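PDB 5C00: MdbA protein from Corynebacterium diphtheriae, which is a thiol-disulfide oxidoreductase of the DsbA family that probably forms disulfide bonds in exported proteins and is essential for viability, pilus assembly, toxin production and virulence. Local coordinates for residues Thr25-Val28 and Ile33-Lys36; Glu51-Pro56 and Asn118-Leu123; Ile84-Asp89 and Asn96-Gly101; Ala59-Val64 and Asn197-Trp202. All blocks are in the same frame, centred on the assembly; numbering follows the deposited sequence. Where two conformers were deposited one is given.

Interaction 1 (Thr25-Val28 and Ile33-Lys36); sequences TGSV and IVLK
Ser27 and Lys36 both place the first atom beyond CB between their backbone nitrogen and carbonyl carbon (chi1 62° and 50°), and from there the lysine chain, bent at chi3, runs back across strand 25-28 to reach the serine hydroxyl. The two strands form a beta hairpin, antiparallel at 157°, on one border of the mixed sheet of this thioredoxin-like protein. Lys36 NZ gives a short 2.6 Å hydrogen bond to Ser27 OG, which is also bonded to Thr29, so the hydroxyl has two polar partners. Val34, paired with Ser27 across the strands and on the same face, sets its CB 3.7 Å from Ser27 OG.

The backbone provides the rest of the grip. Thr25 and Lys36 form a hydrogen-bonded antiparallel pair, with Thr25 N to Lys36 O at 2.8 Å and Lys36 N to Thr25 O at 3.0 Å. Farther along, Val34 N meets Ser27 O at 2.9 Å. Gly26 faces Leu35 in a non-hydrogen-bonded pair, Gly26 CA and Leu35 CA 4.4 Å apart; with no side chain, the glycine adds nothing to the face on which Leu35 lies.

Val28, Ile33 and Leu35 turn to that face, where their branched apolar chains pack on helices 96-109 and 113-125. Ile33 and Leu35 also bond through their backbones to Leu82 and Val80 of strand 78-85, which joins the hairpin to the main sheet. At the Thr25 end, a CA-H...O contact supplements the ladder: Leu35 CA lies 3.5 Å from Thr25 O.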
loop_
_atom_site.group_PDB
_atom_site.type_symbol
_atom_site.label_atom_id
_atom_site.label_comp_id
_atom_site.label_asym_id
_atom_site.label_seq_id
_atom_site.Cartn_x
_atom_site.Cartn_y
_atom_site.Cartn_z
ATOM N N THR A 25 -1.035 -10.988 -8.820
ATOM C CA THR A 25 -2.147 -10.119 -9.206
ATOM C C THR A 25 -2.776 -9.564 -7.909
ATOM O O THR A 25 -2.195 -9.653 -6.787
ATOM C CB THR A 25 -3.165 -10.895 -10.117
ATOM O OG1 THR A 25 -4.191 -10.022 -10.602
ATOM C CG2 THR A 25 -3.791 -12.011 -9.372
ATOM N N GLY A 26 -3.960 -8.987 -8.019
ATOM C CA GLY A 26 -4.560 -8.383 -6.847
ATOM C C GLY A 26 -6.035 -8.122 -7.012
ATOM O O GLY A 26 -6.581 -8.333 -8.078
ATOM N N SER A 27 -6.652 -7.611 -5.959
ATOM C CA SER A 27 -8.048 -7.137 -6.033
ATOM C C SER A 27 -8.243 -6.061 -5.005
ATOM O O SER A 27 -7.342 -5.863 -4.174
ATOM C CB SER A 27 -9.035 -8.299 -5.855
ATOM O OG SER A 27 -8.906 -8.918 -4.579
ATOM N N VAL A 28 -9.343 -5.319 -5.053
ATOM C CA VAL A 28 -9.664 -4.362 -3.982
ATOM C C VAL A 28 -10.935 -4.894 -3.391
ATOM O O VAL A 28 -11.983 -4.866 -4.045
ATOM C CB VAL A 28 -9.831 -2.905 -4.499
ATOM C CG1 VAL A 28 -10.216 -1.994 -3.344
ATOM C CG2 VAL A 28 -8.568 -2.400 -5.174
ATOM N N ILE A 33 -6.354 -3.776 -0.111
ATOM C CA ILE A 33 -5.768 -4.031 -1.381
ATOM C C ILE A 33 -5.122 -5.387 -1.216
ATOM O O ILE A 33 -4.158 -5.543 -0.468
ATOM C CB ILE A 33 -4.765 -2.941 -1.795
ATOM C CG1 ILE A 33 -5.479 -1.604 -1.991
ATOM C CG2 ILE A 33 -4.036 -3.369 -3.063
ATOM C CD1 ILE A 33 -4.601 -0.377 -1.853
ATOM N N VAL A 34 -5.650 -6.360 -1.935
ATOM C CA VAL A 34 -5.256 -7.733 -1.758
ATOM C C VAL A 34 -4.243 -8.175 -2.818
ATOM O O VAL A 34 -4.488 -8.010 -4.004
ATOM C CB VAL A 34 -6.504 -8.661 -1.779
ATOM C CG1 VAL A 34 -6.116 -10.063 -1.324
ATOM C CG2 VAL A 34 -7.588 -8.132 -0.856
ATOM N N LEU A 35 -3.074 -8.663 -2.391
ATOM C CA LEU A 35 -2.068 -9.171 -3.328
ATOM C C LEU A 35 -2.010 -10.673 -3.212
ATOM O O LEU A 35 -1.946 -11.198 -2.114
ATOM C CB LEU A 35 -0.703 -8.565 -3.039
ATOM C CG LEU A 35 -0.708 -7.051 -3.013
ATOM C CD1 LEU A 35 0.712 -6.600 -2.738
ATOM C CD2 LEU A 35 -1.184 -6.471 -4.319
ATOM N N LYS A 36 -2.065 -11.354 -4.336
ATOM C CA LYS A 36 -2.178 -12.802 -4.375
ATOM C C LYS A 36 -1.680 -13.351 -5.682
ATOM O O LYS A 36 -1.764 -12.697 -6.701
ATOM C CB LYS A 36 -3.647 -13.178 -4.200
ATOM C CG LYS A 36 -4.540 -12.401 -5.144
ATOM C CD LYS A 36 -6.029 -12.556 -4.799
ATOM C CE LYS A 36 -6.766 -11.235 -5.002
ATOM N NZ LYS A 36 -8.268 -11.419 -5.084
#

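Interaction 2 (Glu51-Pro56 and Asn118-Leu123); sequences EDFSCP and NYRALL
Glu51 and Arg120 make the ionic part of this contact. The guanidinium grips the carboxylate side-on: Arg120 NE bonds Glu51 OE1 at 2.8 Å, almost in the guanidinium plane, and Arg120 NH2 bonds Glu51 OE2 at 2.9 Å from a more tilted position. Both oxygens use their syn lone pairs, and the two flat groups are nearly coplanar, 26° apart. An arginine suits the place because its long chain, extended from CG to NE, reaches the strand and still has NH1 for a second salt bridge, to Asp66.

Apolar packing joins Phe53 and Leu123, with Phe53 CE1 3.7 Å from Leu123 CB. Separately, Arg120 O lies at the edge of the Phe53 ring, near its plane. Water links the backbones: one molecule donates to Phe53 O and to Leu123 O.

Within the loop, Ser54 N bonds Asp52 OD1 in an Asx turn, shaping the lead-in to Cys55, the N-cap residue of helix 56-74 and probably part of a thioredoxin-type CxxC site. Glu51 pairs through its backbone with strand 78-85, Phe53 reaches Ala100 and Ala104 of helix 96-109, and Leu123 touches Phe139 of helix 136-145.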
loop_
_atom_site.group_PDB
_atom_site.type_symbol
_atom_site.label_atom_id
_atom_site.label_comp_id
_atom_site.label_asym_id
_atom_site.label_seq_id
_atom_site.Cartn_x
_atom_site.Cartn_y
_atom_site.Cartn_z
ATOM N N GLU A 51 -0.655 -0.458 7.339
ATOM C CA GLU A 51 0.385 0.540 7.189
ATOM C C GLU A 51 -0.229 1.882 6.881
ATOM O O GLU A 51 -1.423 2.005 6.545
ATOM C CB GLU A 51 1.460 0.125 6.158
ATOM C CG GLU A 51 0.971 -0.117 4.793
ATOM C CD GLU A 51 2.000 -0.761 3.786
ATOM O OE1 GLU A 51 1.547 -0.968 2.669
ATOM O OE2 GLU A 51 3.177 -1.099 4.102
ATOM N N ASP A 52 0.606 2.894 7.022
ATOM C CA ASP A 52 0.230 4.308 6.726
ATOM C C ASP A 52 1.395 4.903 5.905
ATOM O O ASP A 52 2.573 4.736 6.261
ATOM C CB ASP A 52 -0.058 4.987 8.065
ATOM C CG ASP A 52 -0.474 6.471 7.945
ATOM O OD1 ASP A 52 0.213 7.272 7.277
ATOM O OD2 ASP A 52 -1.465 6.845 8.595
ATOM N N PHE A 53 1.087 5.606 4.828
ATOM C CA PHE A 53 2.136 6.172 3.966
ATOM C C PHE A 53 2.976 7.303 4.620
ATOM O O PHE A 53 3.998 7.694 4.053
ATOM C CB PHE A 53 1.578 6.635 2.665
ATOM C CG PHE A 53 1.373 5.525 1.665
ATOM C CD1 PHE A 53 2.466 5.042 0.933
ATOM C CD2 PHE A 53 0.111 4.970 1.444
ATOM C CE1 PHE A 53 2.318 4.036 0.011
ATOM C CE2 PHE A 53 -0.020 3.942 0.535
ATOM C CZ PHE A 53 1.056 3.494 -0.197
ATOM N N SER A 54 2.600 7.789 5.805
ATOM C CA SER A 54 3.434 8.765 6.495
ATOM C C SER A 54 4.231 8.145 7.645
ATOM O O SER A 54 4.863 8.867 8.412
ATOM C CB SER A 54 2.599 9.923 7.027
ATOM O OG SER A 54 1.923 10.527 5.939
ATOM N N CYS A 55 4.175 6.835 7.775
ATOM C CA CYS A 55 4.793 6.129 8.896
ATOM C C CYS A 55 6.238 5.696 8.584
ATOM O O CYS A 55 6.460 4.863 7.722
ATOM C CB CYS A 55 3.901 4.945 9.209
ATOM S SG CYS A 55 4.574 3.808 10.402
ATOM N N PRO A 56 7.227 6.270 9.292
ATOM C CA PRO A 56 8.619 5.957 8.965
ATOM C C PRO A 56 8.964 4.516 9.258
ATOM O O PRO A 56 9.738 3.914 8.531
ATOM C CB PRO A 56 9.466 6.905 9.847
ATOM C CG PRO A 56 8.508 7.653 10.693
ATOM C CD PRO A 56 7.096 7.402 10.221
ATOM N N ASN A 118 5.203 -0.921 -7.636
ATOM C CA ASN A 118 6.327 0.003 -7.708
ATOM C C ASN A 118 6.006 1.391 -7.182
ATOM O O ASN A 118 6.878 2.054 -6.629
ATOM C CB ASN A 118 6.841 0.059 -9.138
ATOM C CG ASN A 118 7.645 -1.187 -9.485
ATOM O OD1 ASN A 118 8.779 -1.352 -9.024
ATOM N ND2 ASN A 118 7.023 -2.106 -10.209
ATOM N N TYR A 119 4.753 1.806 -7.333
ATOM C CA TYR A 119 4.288 3.087 -6.832
ATOM C C TYR A 119 4.269 3.093 -5.326
ATOM O O TYR A 119 4.818 3.993 -4.699
ATOM C CB TYR A 119 2.918 3.385 -7.379
ATOM C CG TYR A 119 2.425 4.768 -7.136
ATOM C CD1 TYR A 119 3.081 5.856 -7.650
ATOM C CD2 TYR A 119 1.294 4.993 -6.426
ATOM C CE1 TYR A 119 2.617 7.145 -7.477
ATOM C CE2 TYR A 119 0.826 6.296 -6.233
ATOM C CZ TYR A 119 1.459 7.359 -6.789
ATOM O OH TYR A 119 0.949 8.649 -6.623
ATOM N N ARG A 120 3.740 2.042 -4.711
ATOM C CA ARG A 120 3.782 1.890 -3.242
ATOM C C ARG A 120 5.219 1.955 -2.724
ATOM O O ARG A 120 5.490 2.661 -1.728
ATOM C CB ARG A 120 3.133 0.548 -2.823
ATOM C CG ARG A 120 3.399 0.146 -1.367
ATOM C CD ARG A 120 2.676 -1.151 -1.008
ATOM N NE ARG A 120 3.031 -1.579 0.352
ATOM C CZ ARG A 120 4.144 -2.259 0.671
ATOM N NH1 ARG A 120 5.024 -2.574 -0.256
ATOM N NH2 ARG A 120 4.411 -2.602 1.946
ATOM N N ALA A 121 6.098 1.184 -3.364
ATOM C CA ALA A 121 7.495 1.118 -2.923
ATOM C C ALA A 121 8.108 2.535 -2.955
ATOM O O ALA A 121 8.828 2.918 -2.031
ATOM C CB ALA A 121 8.305 0.168 -3.785
ATOM N N LEU A 122 7.885 3.270 -4.024
ATOM C CA LEU A 122 8.427 4.614 -4.150
ATOM C C LEU A 122 7.901 5.591 -3.086
ATOM O O LEU A 122 8.679 6.299 -2.423
ATOM C CB LEU A 122 8.166 5.155 -5.565
ATOM C CG LEU A 122 8.718 6.549 -5.882
ATOM C CD1 LEU A 122 10.122 6.701 -5.404
ATOM C CD2 LEU A 122 8.652 6.783 -7.399
ATOM N N LEU A 123 6.609 5.608 -2.880
ATOM C CA LEU A 123 6.024 6.469 -1.875
ATOM C C LEU A 123 6.539 6.183 -0.473
ATOM O O LEU A 123 6.781 7.123 0.264
ATOM C CB LEU A 123 4.482 6.388 -1.893
ATOM C CG LEU A 123 3.815 6.808 -3.209
ATOM C CD1 LEU A 123 2.315 6.802 -2.980
ATOM C CD2 LEU A 123 4.271 8.126 -3.778
HETATM O O HOH W 1 4.673 8.634 1.600
#

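Interaction 3 (Ile84-Asp89 and Asn96-Gly101); sequences ILNFLD and NSTKAG
The Asp89 carboxylate meets the first turn of helix 96-109, and here the contact is tight, both amides coming to the syn sides of its oxygens, somewhat out of its plane. Asp89 OD1 accepts from Ser97 N at 3.0 Å, while Asp89 OD2 takes both Thr98 N at 2.9 Å and the Thr98 hydroxyl, OG1, at 3.1 Å. Aspartate suits this spot: its short chain brings two oxygens to amides at the start of a helix, where the dipole would stabilise a negative charge. Thr98 OG1 is used twice, since it also accepts from Asn86 ND2 at 3.0 Å, the amide being brought alongside by the turn of its CG between backbone N and carbonyl carbon (chi1 67°).

In the fold, this is where strand 78-85 leaves the thioredoxin-type sheet and the chain enters the added helices seen in DsbA-like proteins. Ser97 CB packs 3.8 Å from Asn86 CA, and its hydroxyl turns to Asp52 and Ser54 of the neighbouring loop.

Elsewhere the fit is looser. At the strand end a water spans the two backbones, donating to Leu85 O and Ser97 O. On the partly exposed side Leu88 gives little more than its CB, 3.7 Å from Ser97 OG, and carries its side chain on to touch Cys55.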
loop_
_atom_site.group_PDB
_atom_site.type_symbol
_atom_site.label_atom_id
_atom_site.label_comp_id
_atom_site.label_asym_id
_atom_site.label_seq_id
_atom_site.Cartn_x
_atom_site.Cartn_y
_atom_site.Cartn_z
ATOM N N ILE A 84 -4.690 -0.105 4.482
ATOM C CA ILE A 84 -4.083 1.197 4.593
ATOM C C ILE A 84 -4.846 2.158 5.485
ATOM O O ILE A 84 -6.073 2.305 5.427
ATOM C CB ILE A 84 -3.807 1.847 3.204
ATOM C CG1 ILE A 84 -3.147 0.848 2.232
ATOM C CG2 ILE A 84 -2.943 3.074 3.398
ATOM C CD1 ILE A 84 -1.930 0.164 2.776
ATOM N N LEU A 85 -4.090 2.814 6.359
ATOM C CA LEU A 85 -4.622 3.718 7.341
ATOM C C LEU A 85 -4.249 5.169 7.001
ATOM O O LEU A 85 -3.358 5.407 6.190
ATOM C CB LEU A 85 -4.048 3.366 8.703
ATOM C CG LEU A 85 -4.264 1.943 9.212
ATOM C CD1 LEU A 85 -3.424 1.693 10.409
ATOM C CD2 LEU A 85 -5.737 1.711 9.539
ATOM N N ASN A 86 -4.931 6.140 7.622
ATOM C CA ASN A 86 -4.550 7.548 7.518
ATOM C C ASN A 86 -4.511 8.241 8.898
ATOM O O ASN A 86 -4.667 9.460 9.012
ATOM C CB ASN A 86 -5.423 8.329 6.524
ATOM C CG ASN A 86 -6.856 8.469 6.974
ATOM O OD1 ASN A 86 -7.195 7.945 8.013
ATOM N ND2 ASN A 86 -7.719 9.154 6.163
ATOM N N PHE A 87 -4.300 7.448 9.939
ATOM C CA PHE A 87 -4.312 7.939 11.330
ATOM C C PHE A 87 -3.228 8.973 11.575
ATOM O O PHE A 87 -3.381 9.864 12.427
ATOM C CB PHE A 87 -4.220 6.745 12.319
ATOM C CG PHE A 87 -2.863 6.117 12.443
ATOM C CD1 PHE A 87 -2.400 5.220 11.512
ATOM C CD2 PHE A 87 -2.065 6.380 13.548
ATOM C CE1 PHE A 87 -1.151 4.642 11.622
ATOM C CE2 PHE A 87 -0.805 5.818 13.675
ATOM C CZ PHE A 87 -0.330 4.948 12.729
ATOM N N LEU A 88 -2.112 8.893 10.843
ATOM C CA LEU A 88 -1.062 9.890 10.994
ATOM C C LEU A 88 -1.406 11.293 10.495
ATOM O O LEU A 88 -0.681 12.258 10.780
ATOM C CB LEU A 88 0.259 9.389 10.405
ATOM C CG LEU A 88 0.850 8.181 11.146
ATOM C CD1 LEU A 88 2.093 7.697 10.422
ATOM C CD2 LEU A 88 1.205 8.516 12.584
ATOM N N ASP A 89 -2.513 11.444 9.779
ATOM C CA ASP A 89 -2.999 12.773 9.450
ATOM C C ASP A 89 -3.721 13.448 10.653
ATOM O O ASP A 89 -4.319 14.499 10.481
ATOM C CB ASP A 89 -3.902 12.710 8.203
ATOM C CG ASP A 89 -3.112 12.583 6.904
ATOM O OD1 ASP A 89 -1.837 12.708 6.914
ATOM O OD2 ASP A 89 -3.774 12.281 5.871
ATOM N N ASN A 96 -1.012 14.119 4.117
ATOM C CA ASN A 96 -0.128 13.352 3.297
ATOM C C ASN A 96 -0.558 11.889 3.276
ATOM O O ASN A 96 -0.476 11.275 2.269
ATOM C CB ASN A 96 1.281 13.430 3.860
ATOM C CG ASN A 96 2.281 12.749 2.978
ATOM O OD1 ASN A 96 2.655 13.289 1.933
ATOM N ND2 ASN A 96 2.691 11.550 3.342
ATOM N N SER A 97 -0.978 11.322 4.415
ATOM C CA SER A 97 -1.335 9.898 4.458
ATOM C C SER A 97 -2.533 9.626 3.540
ATOM O O SER A 97 -2.601 8.603 2.834
ATOM C CB SER A 97 -1.669 9.475 5.919
ATOM O OG SER A 97 -0.529 9.641 6.799
ATOM N N THR A 98 -3.475 10.549 3.529
ATOM C CA THR A 98 -4.637 10.409 2.628
ATOM C C THR A 98 -4.274 10.625 1.178
ATOM O O THR A 98 -4.725 9.879 0.311
ATOM C CB THR A 98 -5.803 11.320 3.027
ATOM O OG1 THR A 98 -6.181 11.022 4.371
ATOM C CG2 THR A 98 -7.027 11.077 2.060
ATOM N N LYS A 99 -3.510 11.668 0.888
ATOM C CA LYS A 99 -3.096 11.925 -0.502
ATOM C C LYS A 99 -2.320 10.750 -1.122
ATOM O O LYS A 99 -2.622 10.284 -2.242
ATOM C CB LYS A 99 -2.307 13.221 -0.589
ATOM C CG LYS A 99 -3.159 14.456 -0.472
ATOM C CD LYS A 99 -2.297 15.719 -0.520
ATOM C CE LYS A 99 -3.183 16.960 -0.655
ATOM N NZ LYS A 99 -3.924 17.256 0.592
ATOM N N ALA A 100 -1.348 10.225 -0.387
ATOM C CA ALA A 100 -0.530 9.107 -0.837
ATOM C C ALA A 100 -1.387 7.840 -0.930
ATOM O O ALA A 100 -1.335 7.094 -1.915
ATOM C CB ALA A 100 0.615 8.911 0.153
ATOM N N GLY A 101 -2.178 7.589 0.113
ATOM C CA GLY A 101 -2.972 6.379 0.194
ATOM C C GLY A 101 -4.049 6.363 -0.868
ATOM O O GLY A 101 -4.270 5.349 -1.519
HETATM O O HOH W 2 -1.604 6.278 4.136
#

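Interaction 4 (Ala59-Val64 and Asn197-Trp202); sequences AELGEV and NGIETW
Leu61 of helix 56-74 reaches the loop with both methyl groups. Leu61 CD2 lies 4.0 Å from Ile199 CG1, the two side chains crossing at about a right angle, and Leu61 CD1 rests 3.9 Å from Ile199 O and close to Glu200 CA. This reach follows from a CG set trans to the backbone nitrogen (chi1 -175°). Val64, three residues on and so on the same flank of the helix, adds its CG1 at 3.9 Å from Glu200 O. Branched aliphatic residues suit the place, since their methyl groups can lie against backbone and side-chain atoms without needing a polar partner.

The loop is held in shape from within. Gly198 adopts a positive phi, which a residue without a side chain accepts easily, and Gly198 O receives both Thr201 N at 2.9 Å and Thr201 OG1 at 3.0 Å. Ile199 and Glu200 form a short 3-10 segment, after which Thr201 stands at the N-cap position of helix 202-207.

Farther out, the contact joins helix 56-74, which begins at the probable thioredoxin-type CxxC, to the loop between strand 193-194 and helix 202-207 at the end of the thioredoxin-like fold. Ile199 and Trp202 pack on Val188 of strand 187-190, and Leu61 touches Pro186.

No hydrogen bond crosses between 59-64 and 197-202; van der Waals contact alone joins them, which implies an adhesion without strict directional demands.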
loop_
_atom_site.group_PDB
_atom_site.type_symbol
_atom_site.label_atom_id
_atom_site.label_comp_id
_atom_site.label_asym_id
_atom_site.label_seq_id
_atom_site.Cartn_x
_atom_site.Cartn_y
_atom_site.Cartn_z
ATOM N N ALA A 59 7.915 2.295 6.405
ATOM C CA ALA A 59 8.929 2.296 5.342
ATOM C C ALA A 59 10.112 1.412 5.727
ATOM O O ALA A 59 10.617 0.626 4.935
ATOM C CB ALA A 59 9.367 3.690 5.079
ATOM N N GLU A 60 10.532 1.506 6.979
ATOM C CA GLU A 60 11.673 0.711 7.423
ATOM C C GLU A 60 11.385 -0.781 7.408
ATOM O O GLU A 60 12.223 -1.552 6.947
ATOM C CB GLU A 60 12.130 1.089 8.826
ATOM C CG GLU A 60 12.918 2.355 8.875
ATOM C CD GLU A 60 13.153 2.789 10.303
ATOM O OE1 GLU A 60 13.543 1.920 11.125
ATOM O OE2 GLU A 60 12.912 3.986 10.595
ATOM N N LEU A 61 10.220 -1.194 7.926
ATOM C CA LEU A 61 9.830 -2.600 7.815
ATOM C C LEU A 61 9.715 -3.103 6.358
ATOM O O LEU A 61 10.181 -4.209 6.037
ATOM C CB LEU A 61 8.532 -2.866 8.567
ATOM C CG LEU A 61 8.093 -4.323 8.608
ATOM C CD1 LEU A 61 9.075 -5.149 9.417
ATOM C CD2 LEU A 61 6.705 -4.410 9.215
ATOM N N GLY A 62 9.129 -2.307 5.495
ATOM C CA GLY A 62 9.016 -2.642 4.071
ATOM C C GLY A 62 10.350 -2.933 3.398
ATOM O O GLY A 62 10.469 -3.845 2.563
ATOM N N GLU A 63 11.371 -2.169 3.758
ATOM C CA GLU A 63 12.707 -2.394 3.237
ATOM C C GLU A 63 13.177 -3.795 3.555
ATOM O O GLU A 63 13.867 -4.417 2.761
ATOM C CB GLU A 63 13.739 -1.452 3.886
ATOM C CG GLU A 63 13.662 -0.005 3.496
ATOM C CD GLU A 63 14.892 0.755 3.973
ATOM O OE1 GLU A 63 15.999 0.427 3.479
ATOM O OE2 GLU A 63 14.759 1.656 4.845
ATOM N N VAL A 64 12.854 -4.266 4.742
ATOM C CA VAL A 64 13.274 -5.586 5.175
ATOM C C VAL A 64 12.376 -6.696 4.635
ATOM O O VAL A 64 12.862 -7.733 4.256
ATOM C CB VAL A 64 13.339 -5.660 6.713
ATOM C CG1 VAL A 64 13.617 -7.080 7.186
ATOM C CG2 VAL A 64 14.410 -4.698 7.233
ATOM N N ASN A 197 6.099 -10.166 18.165
ATOM C CA ASN A 197 7.508 -10.376 18.355
ATOM C C ASN A 197 8.154 -10.841 17.044
ATOM O O ASN A 197 7.525 -11.566 16.283
ATOM C CB ASN A 197 7.680 -11.448 19.405
ATOM C CG ASN A 197 7.271 -10.962 20.774
ATOM O OD1 ASN A 197 8.036 -10.263 21.397
ATOM N ND2 ASN A 197 6.057 -11.298 21.219
ATOM N N GLY A 198 9.404 -10.432 16.815
ATOM C CA GLY A 198 10.157 -10.822 15.608
ATOM C C GLY A 198 9.407 -10.383 14.352
ATOM O O GLY A 198 9.264 -11.151 13.384
ATOM N N ILE A 199 8.946 -9.139 14.356
ATOM C CA ILE A 199 8.200 -8.607 13.221
ATOM C C ILE A 199 9.017 -8.608 11.928
ATOM O O ILE A 199 8.454 -8.764 10.853
ATOM C CB ILE A 199 7.658 -7.185 13.539
ATOM C CG1 ILE A 199 6.664 -6.718 12.487
ATOM C CG2 ILE A 199 8.772 -6.189 13.714
ATOM C CD1 ILE A 199 5.375 -7.491 12.509
ATOM N N GLU A 200 10.329 -8.447 12.035
ATOM C CA GLU A 200 11.195 -8.484 10.851
ATOM C C GLU A 200 11.153 -9.816 10.139
ATOM O O GLU A 200 11.525 -9.903 8.954
ATOM C CB GLU A 200 12.642 -8.201 11.205
ATOM C CG GLU A 200 12.882 -6.768 11.608
ATOM C CD GLU A 200 14.356 -6.463 11.823
ATOM O OE1 GLU A 200 15.216 -7.039 11.108
ATOM O OE2 GLU A 200 14.660 -5.622 12.691
ATOM N N THR A 201 10.720 -10.850 10.844
ATOM C CA THR A 201 10.684 -12.182 10.275
ATOM C C THR A 201 9.270 -12.683 10.082
ATOM O O THR A 201 9.051 -13.886 10.020
ATOM C CB THR A 201 11.486 -13.185 11.153
ATOM O OG1 THR A 201 10.785 -13.490 12.369
ATOM C CG2 THR A 201 12.818 -12.616 11.506
ATOM N N TRP A 202 8.304 -11.769 9.967
ATOM C CA TRP A 202 6.923 -12.187 9.877
ATOM C C TRP A 202 6.658 -13.091 8.683
ATOM O O TRP A 202 5.814 -13.960 8.776
ATOM C CB TRP A 202 5.971 -10.979 9.897
ATOM C CG TRP A 202 5.901 -10.134 8.657
ATOM C CD1 TRP A 202 6.507 -8.954 8.428
ATOM C CD2 TRP A 202 5.093 -10.409 7.504
ATOM N NE1 TRP A 202 6.138 -8.461 7.178
ATOM C CE2 TRP A 202 5.251 -9.333 6.614
ATOM C CE3 TRP A 202 4.224 -11.444 7.166
ATOM C CZ2 TRP A 202 4.601 -9.271 5.389
ATOM C CZ3 TRP A 202 3.564 -11.383 5.929
ATOM C CH2 TRP A 202 3.763 -10.303 5.060
#

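How the interactions relate
Along the chain interaction 1 closes before the others open; interaction 3 is nested within the loops closed by interactions 2 and 4, and those two cross. Interactions 1, 2 and 3 reach the same mixed sheet, in which strand 78-85 lies between 32-36 and 45-52. Interactions 2 and 3 have centres about 10 Å apart and meet through Ser97, whose hydroxyl probably bonds both Asp52 and Ser54. Interactions 1 and 4 are remote from each other, their centres about 21 Å apart. Interactions 2 and 4 adjoin in sequence, so helix 56-74, which starts at the probable CxxC, has interaction 2 at the loop before it and interaction 4 along its first turns.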